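Local coordinates for protein Abbfa_003403 (Acinetobacter baumannii, PDB 4ZXH) that probably activates an amino acid by adenylation, carries it on a phosphopantetheine arm, condenses it with a second substrate and releases the product through a thioesterase domain, at residues N761-T766 and G810-G815; L794-E799 and D851-R856; E742-I747 and G757-V762; Y669-S674 and N952-R957. One frame throughout, in Å; residues are numbered along the deposited sequence.

Contact 1 (N761-T766 and G810-G815); sequences NVYGPT and GELWIG
Y763 holds CG trans to its own backbone N (chi1 164°), and L812 does likewise (chi1 174°), extending both side chains into the space between the backbones, where they approach from opposite directions. L812 CD2 lies 3.6 Å from both Y763 CE2 and Y763 OH, meeting the hydroxyl end of the ring obliquely. A second pair lies alongside the first: I814 extends through CG1, and its CD1 ends against the delta carbon of P765, with P765 CD 3.8 Å from I814 CD1. G764 joins the two touching residues of the first segment, at backbone angles that by themselves call for glycine.

Sequence places N761-T766 in the YGPT motif of adenylation domains, where strand 756-763 of the large mixed sheet runs out into a loop. L812 and I814 project from strand 809-816 of the separate antiparallel sheet, and they also pack on L794 of strand 792-797. H863 meets the Y763 ring, with planes about 60° apart. No hydrogen bond links the two segments, and apart from the phenol oxygen beside L812 CD2, the touching atoms are carbons. Between these two segments the joint is apolar, so it imposes no directional bond of its own.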
loop_
_atom_site.group_PDB
_atom_site.type_symbol
_atom_site.label_atom_id
_atom_site.label_comp_id
_atom_site.label_asym_id
_atom_site.label_seq_id
_atom_site.Cartn_x
_atom_site.Cartn_y
_atom_site.Cartn_z
ATOM N N ASN A 761 27.652 4.910 3.502
ATOM C CA ASN A 761 26.704 5.765 2.789
ATOM C C ASN A 761 27.047 7.198 3.139
ATOM O O ASN A 761 27.167 7.554 4.306
ATOM C CB ASN A 761 25.255 5.460 3.142
ATOM C CG ASN A 761 24.274 6.357 2.401
ATOM O OD1 ASN A 761 24.454 6.658 1.218
ATOM N ND2 ASN A 761 23.240 6.813 3.109
ATOM N N VAL A 762 27.219 8.021 2.121
ATOM C CA VAL A 762 27.891 9.282 2.320
ATOM C C VAL A 762 27.153 10.388 1.538
ATOM O O VAL A 762 26.598 10.141 0.458
ATOM C CB VAL A 762 29.387 9.123 1.929
ATOM C CG1 VAL A 762 29.573 9.084 0.433
ATOM C CG2 VAL A 762 30.227 10.189 2.554
ATOM N N TYR A 763 27.086 11.587 2.118
ATOM C CA TYR A 763 26.187 12.634 1.616
ATOM C C TYR A 763 26.763 14.047 1.773
ATOM O O TYR A 763 27.558 14.325 2.687
ATOM C CB TYR A 763 24.816 12.555 2.321
ATOM C CG TYR A 763 23.947 13.793 2.159
ATOM C CD1 TYR A 763 23.051 13.901 1.110
ATOM C CD2 TYR A 763 24.026 14.859 3.064
ATOM C CE1 TYR A 763 22.262 15.043 0.950
ATOM C CE2 TYR A 763 23.244 16.004 2.910
ATOM C CZ TYR A 763 22.366 16.086 1.852
ATOM O OH TYR A 763 21.587 17.205 1.688
ATOM N N GLY A 764 26.351 14.929 0.872
ATOM C CA GLY A 764 26.683 16.332 0.979
ATOM C C GLY A 764 26.492 17.031 -0.347
ATOM O O GLY A 764 26.759 16.462 -1.373
ATOM N N PRO A 765 25.996 18.265 -0.322
ATOM C CA PRO A 765 25.908 19.083 -1.530
ATOM C C PRO A 765 27.275 19.630 -1.883
ATOM O O PRO A 765 28.102 19.767 -0.986
ATOM C CB PRO A 765 24.963 20.212 -1.120
ATOM C CG PRO A 765 25.180 20.340 0.349
ATOM C CD PRO A 765 25.401 18.934 0.848
ATOM N N THR A 766 27.496 19.945 -3.157
ATOM C CA THR A 766 28.735 20.542 -3.624
ATOM C C THR A 766 29.072 21.819 -2.830
ATOM O O THR A 766 30.249 22.157 -2.635
ATOM C CB THR A 766 28.655 20.864 -5.152
ATOM O OG1 THR A 766 28.510 19.651 -5.909
ATOM C CG2 THR A 766 29.905 21.586 -5.642
ATOM N N GLY A 810 11.568 18.579 7.598
ATOM C CA GLY A 810 11.965 19.954 7.372
ATOM C C GLY A 810 13.102 20.057 6.385
ATOM O O GLY A 810 13.443 19.074 5.739
ATOM N N GLU A 811 13.683 21.246 6.262
ATOM C CA GLU A 811 14.797 21.463 5.348
ATOM C C GLU A 811 16.103 21.246 6.100
ATOM O O GLU A 811 16.270 21.743 7.204
ATOM C CB GLU A 811 14.731 22.877 4.733
ATOM C CG GLU A 811 15.704 23.164 3.568
ATOM C CD GLU A 811 15.359 24.446 2.807
ATOM O OE1 GLU A 811 14.542 25.246 3.315
ATOM O OE2 GLU A 811 15.888 24.651 1.688
ATOM N N LEU A 812 17.019 20.476 5.525
ATOM C CA LEU A 812 18.341 20.358 6.112
ATOM C C LEU A 812 19.161 21.622 5.838
ATOM O O LEU A 812 19.320 22.013 4.682
ATOM C CB LEU A 812 19.067 19.130 5.563
ATOM C CG LEU A 812 20.529 18.948 5.990
ATOM C CD1 LEU A 812 20.662 18.769 7.494
ATOM C CD2 LEU A 812 21.151 17.769 5.250
ATOM N N TRP A 813 19.663 22.264 6.896
ATOM C CA TRP A 813 20.649 23.342 6.753
ATOM C C TRP A 813 21.985 22.854 7.295
ATOM O O TRP A 813 22.004 22.116 8.283
ATOM C CB TRP A 813 20.221 24.608 7.493
ATOM C CG TRP A 813 19.052 25.345 6.905
ATOM C CD1 TRP A 813 17.768 24.884 6.762
ATOM C CD2 TRP A 813 19.048 26.691 6.415
ATOM N NE1 TRP A 813 16.973 25.859 6.210
ATOM C CE2 TRP A 813 17.733 26.974 5.986
ATOM C CE3 TRP A 813 20.031 27.680 6.289
ATOM C CZ2 TRP A 813 17.379 28.205 5.440
ATOM C CZ3 TRP A 813 19.677 28.899 5.748
ATOM C CH2 TRP A 813 18.360 29.151 5.329
ATOM N N ILE A 814 23.088 23.272 6.668
ATOM C CA ILE A 814 24.424 22.807 7.047
ATOM C C ILE A 814 25.354 23.950 7.429
ATOM O O ILE A 814 25.486 24.920 6.686
ATOM C CB ILE A 814 25.109 22.022 5.904
ATOM C CG1 ILE A 814 24.313 20.773 5.542
ATOM C CG2 ILE A 814 26.558 21.660 6.272
ATOM C CD1 ILE A 814 25.007 19.913 4.536
ATOM N N GLY A 815 26.022 23.826 8.573
ATOM C CA GLY A 815 26.939 24.861 9.007
ATOM C C GLY A 815 28.333 24.331 9.250
ATOM O O GLY A 815 28.540 23.119 9.290
#

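Contact 2 (L794-E799 and D851-R856); sequences LYVLDE and DKVCLR
The backbones come closest where V796 CA and L855 CA stand 6.7 Å apart, and no hydrogen bond passes between the segments, so 794-799 and 851-856 face each other without being paired strands. V796 fills the gap between them with both of its methyl branches. A chi1 of -175° swings CG1 to the side of its carbonyl carbon and directs it at the main chain of the other strand, where V796 CG1 is 3.8 Å from V853 O. CG2 turns to the side chains instead: V796 CG2 is 4.0 Å from V853 CG1. The two valines cross at about a right angle, so side chain meets side chain through one methyl of each. L855 adds a looser touch through the root of its side chain, with V796 CG2 4.2 Å from L855 CB. V796, V853 and L855 are all buried. V853 and L855 both point at the first segment, while C854 between them points away, as the alternation of a strand requires.

Strand 809-816 lies between the two in the antiparallel sheet, linking 792-797 and 846-855 through backbone hydrogen bonds, Y795 with W813 on one side and D851 with L812 on the other. L861 of strand 861-863 also packs on V796, F468 from a loop lies against L855, and Q467 NE2 donates to V796 O.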
loop_
_atom_site.group_PDB
_atom_site.type_symbol
_atom_site.label_atom_id
_atom_site.label_comp_id
_atom_site.label_asym_id
_atom_site.label_seq_id
_atom_site.Cartn_x
_atom_site.Cartn_y
_atom_site.Cartn_z
ATOM N N LEU A 794 24.563 19.860 11.447
ATOM C CA LEU A 794 23.346 19.606 10.705
ATOM C C LEU A 794 22.157 20.126 11.494
ATOM O O LEU A 794 22.067 19.906 12.697
ATOM C CB LEU A 794 23.200 18.112 10.418
ATOM C CG LEU A 794 24.441 17.470 9.797
ATOM C CD1 LEU A 794 24.158 16.033 9.407
ATOM C CD2 LEU A 794 24.896 18.265 8.606
ATOM N N TYR A 795 21.263 20.835 10.808
ATOM C CA TYR A 795 20.070 21.406 11.420
ATOM C C TYR A 795 18.852 21.077 10.556
ATOM O O TYR A 795 18.940 21.111 9.325
ATOM C CB TYR A 795 20.199 22.929 11.581
ATOM C CG TYR A 795 21.435 23.419 12.313
ATOM C CD1 TYR A 795 21.494 23.444 13.708
ATOM C CD2 TYR A 795 22.530 23.904 11.615
ATOM C CE1 TYR A 795 22.632 23.915 14.380
ATOM C CE2 TYR A 795 23.663 24.375 12.272
ATOM C CZ TYR A 795 23.712 24.375 13.651
ATOM O OH TYR A 795 24.853 24.840 14.283
ATOM N N VAL A 796 17.717 20.760 11.181
ATOM C CA VAL A 796 16.488 20.522 10.424
ATOM C C VAL A 796 15.464 21.606 10.734
ATOM O O VAL A 796 14.961 21.685 11.848
ATOM C CB VAL A 796 15.888 19.130 10.715
ATOM C CG1 VAL A 796 14.689 18.866 9.814
ATOM C CG2 VAL A 796 16.938 18.043 10.513
ATOM N N LEU A 797 15.153 22.434 9.738
ATOM C CA LEU A 797 14.316 23.612 9.944
ATOM C C LEU A 797 12.978 23.582 9.209
ATOM O O LEU A 797 12.814 22.889 8.199
ATOM C CB LEU A 797 15.087 24.855 9.523
ATOM C CG LEU A 797 16.462 25.003 10.175
ATOM C CD1 LEU A 797 17.073 26.332 9.802
ATOM C CD2 LEU A 797 16.378 24.864 11.690
ATOM N N ASP A 798 12.012 24.339 9.719
ATOM C CA ASP A 798 10.744 24.471 9.019
ATOM C C ASP A 798 10.832 25.646 8.057
ATOM O O ASP A 798 11.915 26.166 7.805
ATOM C CB ASP A 798 9.562 24.618 9.999
ATOM C CG ASP A 798 9.689 25.820 10.951
ATOM O OD1 ASP A 798 10.449 26.764 10.667
ATOM O OD2 ASP A 798 9.005 25.823 12.002
ATOM N N GLU A 799 9.694 26.065 7.521
ATOM C CA GLU A 799 9.649 27.189 6.590
ATOM C C GLU A 799 9.844 28.558 7.269
ATOM O O GLU A 799 10.051 29.563 6.588
ATOM C CB GLU A 799 8.328 27.153 5.816
ATOM C CG GLU A 799 8.082 25.813 5.110
ATOM C CD GLU A 799 6.677 25.681 4.533
ATOM O OE1 GLU A 799 5.848 26.598 4.735
ATOM O OE2 GLU A 799 6.395 24.647 3.886
ATOM N N ASP A 851 17.045 20.218 0.509
ATOM C CA ASP A 851 16.752 18.796 0.750
ATOM C C ASP A 851 15.713 18.581 1.864
ATOM O O ASP A 851 15.786 19.186 2.935
ATOM C CB ASP A 851 18.038 18.028 1.100
ATOM C CG ASP A 851 18.846 17.598 -0.143
ATOM O OD1 ASP A 851 18.277 17.571 -1.260
ATOM O OD2 ASP A 851 20.051 17.264 0.001
ATOM N N LYS A 852 14.750 17.705 1.613
ATOM C CA LYS A 852 13.772 17.347 2.633
ATOM C C LYS A 852 14.317 16.222 3.499
ATOM O O LYS A 852 14.633 15.147 3.002
ATOM C CB LYS A 852 12.462 16.924 1.975
ATOM C CG LYS A 852 11.268 16.864 2.892
ATOM C CD LYS A 852 10.066 16.405 2.097
ATOM C CE LYS A 852 8.770 16.831 2.751
ATOM N NZ LYS A 852 7.627 16.352 1.923
ATOM N N VAL A 853 14.429 16.473 4.793
ATOM C CA VAL A 853 15.021 15.522 5.734
ATOM C C VAL A 853 14.113 15.346 6.950
ATOM O O VAL A 853 13.421 16.281 7.370
ATOM C CB VAL A 853 16.435 15.998 6.165
ATOM C CG1 VAL A 853 16.833 15.436 7.508
ATOM C CG2 VAL A 853 17.466 15.619 5.108
ATOM N N CYS A 854 14.072 14.136 7.498
ATOM C CA CYS A 854 13.280 13.894 8.697
ATOM C C CYS A 854 14.176 13.754 9.932
ATOM O O CYS A 854 15.144 12.992 9.937
ATOM C CB CYS A 854 12.393 12.648 8.540
ATOM S SG CYS A 854 11.108 12.472 9.875
ATOM N N LEU A 855 13.854 14.517 10.971
ATOM C CA LEU A 855 14.533 14.382 12.247
ATOM C C LEU A 855 13.855 13.253 12.997
ATOM O O LEU A 855 12.780 13.432 13.566
ATOM C CB LEU A 855 14.479 15.685 13.045
ATOM C CG LEU A 855 15.057 15.691 14.461
ATOM C CD1 LEU A 855 16.573 15.527 14.433
ATOM C CD2 LEU A 855 14.651 16.965 15.183
ATOM N N ARG A 856 14.474 12.082 12.973
ATOM C CA ARG A 856 13.896 10.923 13.628
ATOM C C ARG A 856 13.962 11.084 15.142
ATOM O O ARG A 856 14.807 11.820 15.669
ATOM C CB ARG A 856 14.613 9.647 13.183
ATOM C CG ARG A 856 14.446 9.364 11.701
ATOM C CD ARG A 856 12.972 9.320 11.337
ATOM N NE ARG A 856 12.711 8.853 9.974
ATOM C CZ ARG A 856 11.495 8.550 9.527
ATOM N NH1 ARG A 856 10.446 8.662 10.334
ATOM N NH2 ARG A 856 11.324 8.123 8.287
#

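Contact 3 (E742-I747 and G757-V762)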
loop_
_atom_site.group_PDB
_atom_site.type_symbol
_atom_site.label_atom_id
_atom_site.label_comp_id
_atom_site.label_asym_id
_atom_site.label_seq_id
_atom_site.Cartn_x
_atom_site.Cartn_y
_atom_site.Cartn_z
ATOM N N GLU A 742 23.311 9.787 -4.588
ATOM C CA GLU A 742 21.893 9.474 -4.569
ATOM C C GLU A 742 21.545 8.632 -3.346
ATOM O O GLU A 742 22.429 8.130 -2.653
ATOM C CB GLU A 742 21.493 8.745 -5.841
ATOM C CG GLU A 742 21.118 9.674 -6.963
ATOM C CD GLU A 742 20.633 8.934 -8.190
ATOM O OE1 GLU A 742 21.091 7.789 -8.443
ATOM O OE2 GLU A 742 19.758 9.496 -8.880
ATOM N N ALA A 743 20.256 8.482 -3.074
ATOM C CA ALA A 743 19.828 7.706 -1.921
ATOM C C ALA A 743 20.271 6.256 -2.068
ATOM O O ALA A 743 20.305 5.711 -3.174
ATOM C CB ALA A 743 18.326 7.793 -1.748
ATOM N N LEU A 744 20.651 5.646 -0.953
ATOM C CA LEU A 744 20.977 4.233 -0.949
ATOM C C LEU A 744 19.730 3.458 -0.535
ATOM O O LEU A 744 19.247 3.595 0.597
ATOM C CB LEU A 744 22.148 3.944 -0.008
ATOM C CG LEU A 744 22.579 2.487 0.166
ATOM C CD1 LEU A 744 22.990 1.902 -1.154
ATOM C CD2 LEU A 744 23.733 2.406 1.133
ATOM N N ASP A 745 19.188 2.676 -1.464
ATOM C CA ASP A 745 18.009 1.862 -1.185
ATOM C C ASP A 745 18.428 0.563 -0.514
ATOM O O ASP A 745 19.570 0.124 -0.656
ATOM C CB ASP A 745 17.198 1.575 -2.463
ATOM C CG ASP A 745 18.050 1.035 -3.605
ATOM O OD1 ASP A 745 19.113 1.626 -3.905
ATOM O OD2 ASP A 745 17.679 -0.008 -4.180
ATOM N N THR A 746 17.503 -0.048 0.215
ATOM C CA THR A 746 17.818 -1.234 1.000
ATOM C C THR A 746 18.285 -2.408 0.130
ATOM O O THR A 746 19.196 -3.144 0.519
ATOM C CB THR A 746 16.610 -1.659 1.844
ATOM O OG1 THR A 746 15.458 -1.681 1.007
ATOM C CG2 THR A 746 16.356 -0.645 2.953
ATOM N N ILE A 747 17.683 -2.570 -1.048
ATOM C CA ILE A 747 18.057 -3.671 -1.935
ATOM C C ILE A 747 19.527 -3.593 -2.358
ATOM O O ILE A 747 20.242 -4.591 -2.305
ATOM C CB ILE A 747 17.194 -3.718 -3.217
ATOM C CG1 ILE A 747 15.699 -3.610 -2.890
ATOM C CG2 ILE A 747 17.507 -4.991 -4.020
ATOM C CD1 ILE A 747 15.118 -4.807 -2.176
ATOM N N GLY A 757 33.855 -5.350 2.197
ATOM C CA GLY A 757 34.282 -5.472 3.582
ATOM C C GLY A 757 33.825 -4.351 4.499
ATOM O O GLY A 757 33.759 -4.524 5.712
ATOM N N CYS A 758 33.512 -3.200 3.914
ATOM C CA CYS A 758 33.019 -2.041 4.653
ATOM C C CYS A 758 32.256 -1.114 3.696
ATOM O O CYS A 758 32.739 -0.796 2.607
ATOM C CB CYS A 758 34.179 -1.299 5.324
ATOM S SG CYS A 758 33.720 0.143 6.341
ATOM N N LEU A 759 31.060 -0.691 4.095
ATOM C CA LEU A 759 30.241 0.182 3.260
ATOM C C LEU A 759 29.946 1.515 3.960
ATOM O O LEU A 759 29.422 1.530 5.076
ATOM C CB LEU A 759 28.931 -0.527 2.893
ATOM C CG LEU A 759 27.954 0.180 1.948
ATOM C CD1 LEU A 759 28.630 0.584 0.633
ATOM C CD2 LEU A 759 26.759 -0.705 1.675
ATOM N N TRP A 760 30.292 2.630 3.317
ATOM C CA TRP A 760 29.873 3.944 3.800
ATOM C C TRP A 760 28.785 4.531 2.909
ATOM O O TRP A 760 28.960 4.619 1.690
ATOM C CB TRP A 760 31.049 4.902 3.856
ATOM C CG TRP A 760 32.088 4.525 4.864
ATOM C CD1 TRP A 760 33.200 3.752 4.658
ATOM C CD2 TRP A 760 32.121 4.915 6.240
ATOM N NE1 TRP A 760 33.914 3.631 5.826
ATOM C CE2 TRP A 760 33.270 4.330 6.814
ATOM C CE3 TRP A 760 31.284 5.692 7.048
ATOM C CZ2 TRP A 760 33.605 4.501 8.156
ATOM C CZ3 TRP A 760 31.617 5.863 8.378
ATOM C CH2 TRP A 760 32.769 5.270 8.920
ATOM N N ASN A 761 27.652 4.910 3.502
ATOM C CA ASN A 761 26.704 5.765 2.789
ATOM C C ASN A 761 27.047 7.198 3.139
ATOM O O ASN A 761 27.167 7.554 4.306
ATOM C CB ASN A 761 25.255 5.460 3.142
ATOM C CG ASN A 761 24.274 6.357 2.401
ATOM O OD1 ASN A 761 24.454 6.658 1.218
ATOM N ND2 ASN A 761 23.240 6.813 3.109
ATOM N N VAL A 762 27.219 8.021 2.121
ATOM C CA VAL A 762 27.891 9.282 2.320
ATOM C C VAL A 762 27.153 10.388 1.538
ATOM O O VAL A 762 26.598 10.141 0.458
ATOM C CB VAL A 762 29.387 9.123 1.929
ATOM C CG1 VAL A 762 29.573 9.084 0.433
ATOM C CG2 VAL A 762 30.227 10.189 2.554
#
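L744 is the residue of the first segment that meets L759 and N761, and the residues before and after it lead the chain to and from that point. At E742 the side chain starts away from strand 756-763; its OE2 accepts a hydrogen bond from L955 N, tying this loop to the C-terminal part of the adenylation region. A743 also points away. The chain then presents L744, whose CA is 7.0 Å from N761 CA, the nearest pair of CA atoms.

The trans chi1 of L744 (177°) sets CG beside its carbonyl carbon, and the leucine slides past N761, the two side chains running in opposite directions. The root of the leucine lies beside the amide, L744 CB being 3.8 Å from N761 OD1, while its branch covers the stem of the asparagine, with L744 CD2 4.0 Å from N761 CB. The leucine thus lies along the asparagine stem and beside its amide oxygen, and the amide ND2 is satisfied by D784 O. The same methyl makes a looser touch two residues earlier on the strand, L744 CD2 lying 4.4 Å from L759 CD2. L759 and N761 point toward the leucine, whereas W760 between them points away.

D745 then takes the N-cap position of helix 746-753, and T746 and I747 begin that helix, packing on N885 of helix 880-888. L744 also touches C739, on the neighbouring parallel strand. This is the geometry of a beta-alpha-beta crossover: strand 735-740, helix 746-753 and strand 756-763, with L744 in the connection into the helix and turned onto the sheet.

Contact 4 (Y669-S674 and N952-R957)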
loop_
_atom_site.group_PDB
_atom_site.type_symbol
_atom_site.label_atom_id
_atom_site.label_comp_id
_atom_site.label_asym_id
_atom_site.label_seq_id
_atom_site.Cartn_x
_atom_site.Cartn_y
_atom_site.Cartn_z
ATOM N N TYR A 669 36.316 14.321 -12.947
ATOM C CA TYR A 669 36.831 15.385 -12.094
ATOM C C TYR A 669 35.935 16.610 -12.189
ATOM O O TYR A 669 36.160 17.612 -11.508
ATOM C CB TYR A 669 38.267 15.743 -12.461
ATOM C CG TYR A 669 38.420 16.280 -13.865
ATOM C CD1 TYR A 669 38.418 17.648 -14.110
ATOM C CD2 TYR A 669 38.581 15.417 -14.949
ATOM C CE1 TYR A 669 38.567 18.143 -15.405
ATOM C CE2 TYR A 669 38.722 15.907 -16.235
ATOM C CZ TYR A 669 38.713 17.270 -16.457
ATOM O OH TYR A 669 38.859 17.750 -17.735
ATOM N N ALA A 670 34.911 16.519 -13.028
ATOM C CA ALA A 670 33.890 17.556 -13.090
ATOM C C ALA A 670 32.784 17.280 -12.087
ATOM O O ALA A 670 31.742 17.919 -12.121
ATOM C CB ALA A 670 33.329 17.653 -14.461
ATOM N N PHE A 671 33.027 16.306 -11.213
ATOM C CA PHE A 671 32.168 15.995 -10.071
ATOM C C PHE A 671 33.051 16.087 -8.830
ATOM O O PHE A 671 34.116 15.478 -8.783
ATOM C CB PHE A 671 31.556 14.603 -10.221
ATOM C CG PHE A 671 30.463 14.308 -9.254
ATOM C CD1 PHE A 671 29.853 15.335 -8.531
ATOM C CD2 PHE A 671 30.036 12.992 -9.054
ATOM C CE1 PHE A 671 28.833 15.058 -7.628
ATOM C CE2 PHE A 671 29.011 12.697 -8.147
ATOM C CZ PHE A 671 28.409 13.733 -7.434
ATOM N N ASP A 672 32.641 16.864 -7.837
ATOM C CA ASP A 672 33.577 17.224 -6.768
ATOM C C ASP A 672 34.070 16.016 -5.981
ATOM O O ASP A 672 35.146 16.072 -5.386
ATOM C CB ASP A 672 32.966 18.283 -5.810
ATOM C CG ASP A 672 31.716 17.796 -5.063
ATOM O OD1 ASP A 672 31.203 16.698 -5.351
ATOM O OD2 ASP A 672 31.232 18.534 -4.179
ATOM N N ILE A 673 33.318 14.915 -5.993
ATOM C CA ILE A 673 33.654 13.787 -5.116
ATOM C C ILE A 673 34.947 13.125 -5.584
ATOM O O ILE A 673 35.627 12.451 -4.809
ATOM C CB ILE A 673 32.510 12.738 -5.027
ATOM C CG1 ILE A 673 32.434 11.865 -6.275
ATOM C CG2 ILE A 673 31.167 13.413 -4.775
ATOM C CD1 ILE A 673 31.370 10.796 -6.175
ATOM N N SER A 674 35.304 13.371 -6.841
ATOM C CA SER A 674 36.548 12.872 -7.413
ATOM C C SER A 674 37.762 13.401 -6.658
ATOM O O SER A 674 38.820 12.765 -6.641
ATOM C CB SER A 674 36.654 13.275 -8.880
ATOM O OG SER A 674 36.847 14.674 -8.971
ATOM N N ASN A 952 27.046 13.065 -14.165
ATOM C CA ASN A 952 27.642 12.629 -12.890
ATOM C C ASN A 952 27.424 11.151 -12.606
ATOM O O ASN A 952 28.021 10.602 -11.665
ATOM C CB ASN A 952 27.057 13.380 -11.682
ATOM C CG ASN A 952 27.084 14.861 -11.830
ATOM O OD1 ASN A 952 28.118 15.500 -11.628
ATOM N ND2 ASN A 952 25.929 15.437 -12.154
ATOM N N LYS A 953 26.526 10.543 -13.385
ATOM C CA LYS A 953 26.044 9.164 -13.201
ATOM C C LYS A 953 25.013 9.100 -12.066
ATOM O O LYS A 953 25.114 8.267 -11.167
ATOM C CB LYS A 953 27.204 8.170 -12.946
ATOM C CG LYS A 953 28.272 8.122 -14.066
ATOM C CD LYS A 953 27.560 8.193 -15.396
ATOM C CE LYS A 953 28.473 8.222 -16.607
ATOM N NZ LYS A 953 27.578 8.275 -17.815
ATOM N N LYS A 954 24.034 10.003 -12.121
ATOM C CA LYS A 954 22.840 9.954 -11.281
ATOM C C LYS A 954 21.641 9.779 -12.188
ATOM O O LYS A 954 21.691 10.179 -13.349
ATOM C CB LYS A 954 22.654 11.234 -10.457
ATOM C CG LYS A 954 23.704 11.525 -9.417
ATOM C CD LYS A 954 23.417 12.862 -8.796
ATOM C CE LYS A 954 24.595 13.376 -7.987
ATOM N NZ LYS A 954 24.404 14.819 -7.653
ATOM N N LEU A 955 20.555 9.212 -11.666
ATOM C CA LEU A 955 19.310 9.104 -12.430
ATOM C C LEU A 955 18.786 10.489 -12.793
ATOM O O LEU A 955 18.647 11.374 -11.926
ATOM C CB LEU A 955 18.242 8.341 -11.641
ATOM C CG LEU A 955 18.458 6.849 -11.404
ATOM C CD1 LEU A 955 17.436 6.345 -10.413
ATOM C CD2 LEU A 955 18.338 6.099 -12.699
ATOM N N ASP A 956 18.491 10.673 -14.072
ATOM C CA ASP A 956 17.994 11.948 -14.561
ATOM C C ASP A 956 16.461 11.983 -14.623
ATOM O O ASP A 956 15.874 11.984 -15.709
ATOM C CB ASP A 956 18.594 12.233 -15.935
ATOM C CG ASP A 956 18.417 13.681 -16.361
ATOM O OD1 ASP A 956 17.911 14.475 -15.525
ATOM O OD2 ASP A 956 18.776 14.010 -17.526
ATOM N N ARG A 957 15.826 12.028 -13.455
ATOM C CA ARG A 957 14.361 11.963 -13.345
ATOM C C ARG A 957 13.582 12.932 -14.265
ATOM O O ARG A 957 12.517 12.578 -14.773
ATOM C CB ARG A 957 13.949 12.175 -11.873
ATOM C CG ARG A 957 14.234 10.950 -10.987
ATOM C CD ARG A 957 13.834 11.161 -9.540
ATOM N NE ARG A 957 14.028 9.973 -8.709
ATOM C CZ ARG A 957 15.219 9.511 -8.329
ATOM N NH1 ARG A 957 16.333 10.126 -8.724
ATOM N NH2 ARG A 957 15.296 8.425 -7.565
#
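F671 and N952 make the close part of this contact, the asparagine lying over one face of the phenylalanine ring. N952 CB sits 4.2 Å from the F671 ring centroid, only 17° off the ring normal, which defines a CH-pi contact. Its amide oxygen stands nearer the rim, N952 OD1 being 3.5 Å from F671 CG, and the amide plane is turned 58° from the ring plane, so the amide does not stack flat. The opposite face is covered by I673 CG2, which holds the ring between the two residues. The backbone at F671 is fixed as well: F671 to S674 is a type I turn in which F671 O accepts from S674 N (3.1 Å) and from S674 OG (2.9 Å).

The contact is looser toward K954. Its extended chain arrives obliquely at the far end of the ring, with K954 CE 3.9 Å from F671 CZ, while K953 leads its end away. N952 and K954 are partly exposed, unlike buried F671.

By sequence, these loops match the FDxS and NGKxDR motifs of adenylation domains, N952-R957 having lysine for the glycine. The first loop precedes helix 674-679, with Y669 and A670 on P560 of strand 557-560; in the second, L955 and R957 pack on strand 893-903, so the contact bridges the large and C-terminal parts of the adenylation region.

How the contacts relate
From the N terminus, 669-674 comes first, and its partner 952-957 comes last, so contact 4 closes a loop that encloses the other three. Within it, contact 3 closes a short loop, 742-747 to 757-762, around helix 746-753. Contact 1 starts where contact 3 ends, sharing N761 and V762 on strand 756-763. Contact 2 opens at 794-799, before contact 1 closes at 810-815, and ends at 851-856; these two therefore cross. Contacts 1 and 2 meet at the antiparallel sheet, contact 1 joining it to the large mixed sheet. Contacts 3 and 4 touch where the crossover loop meets the C-terminal part.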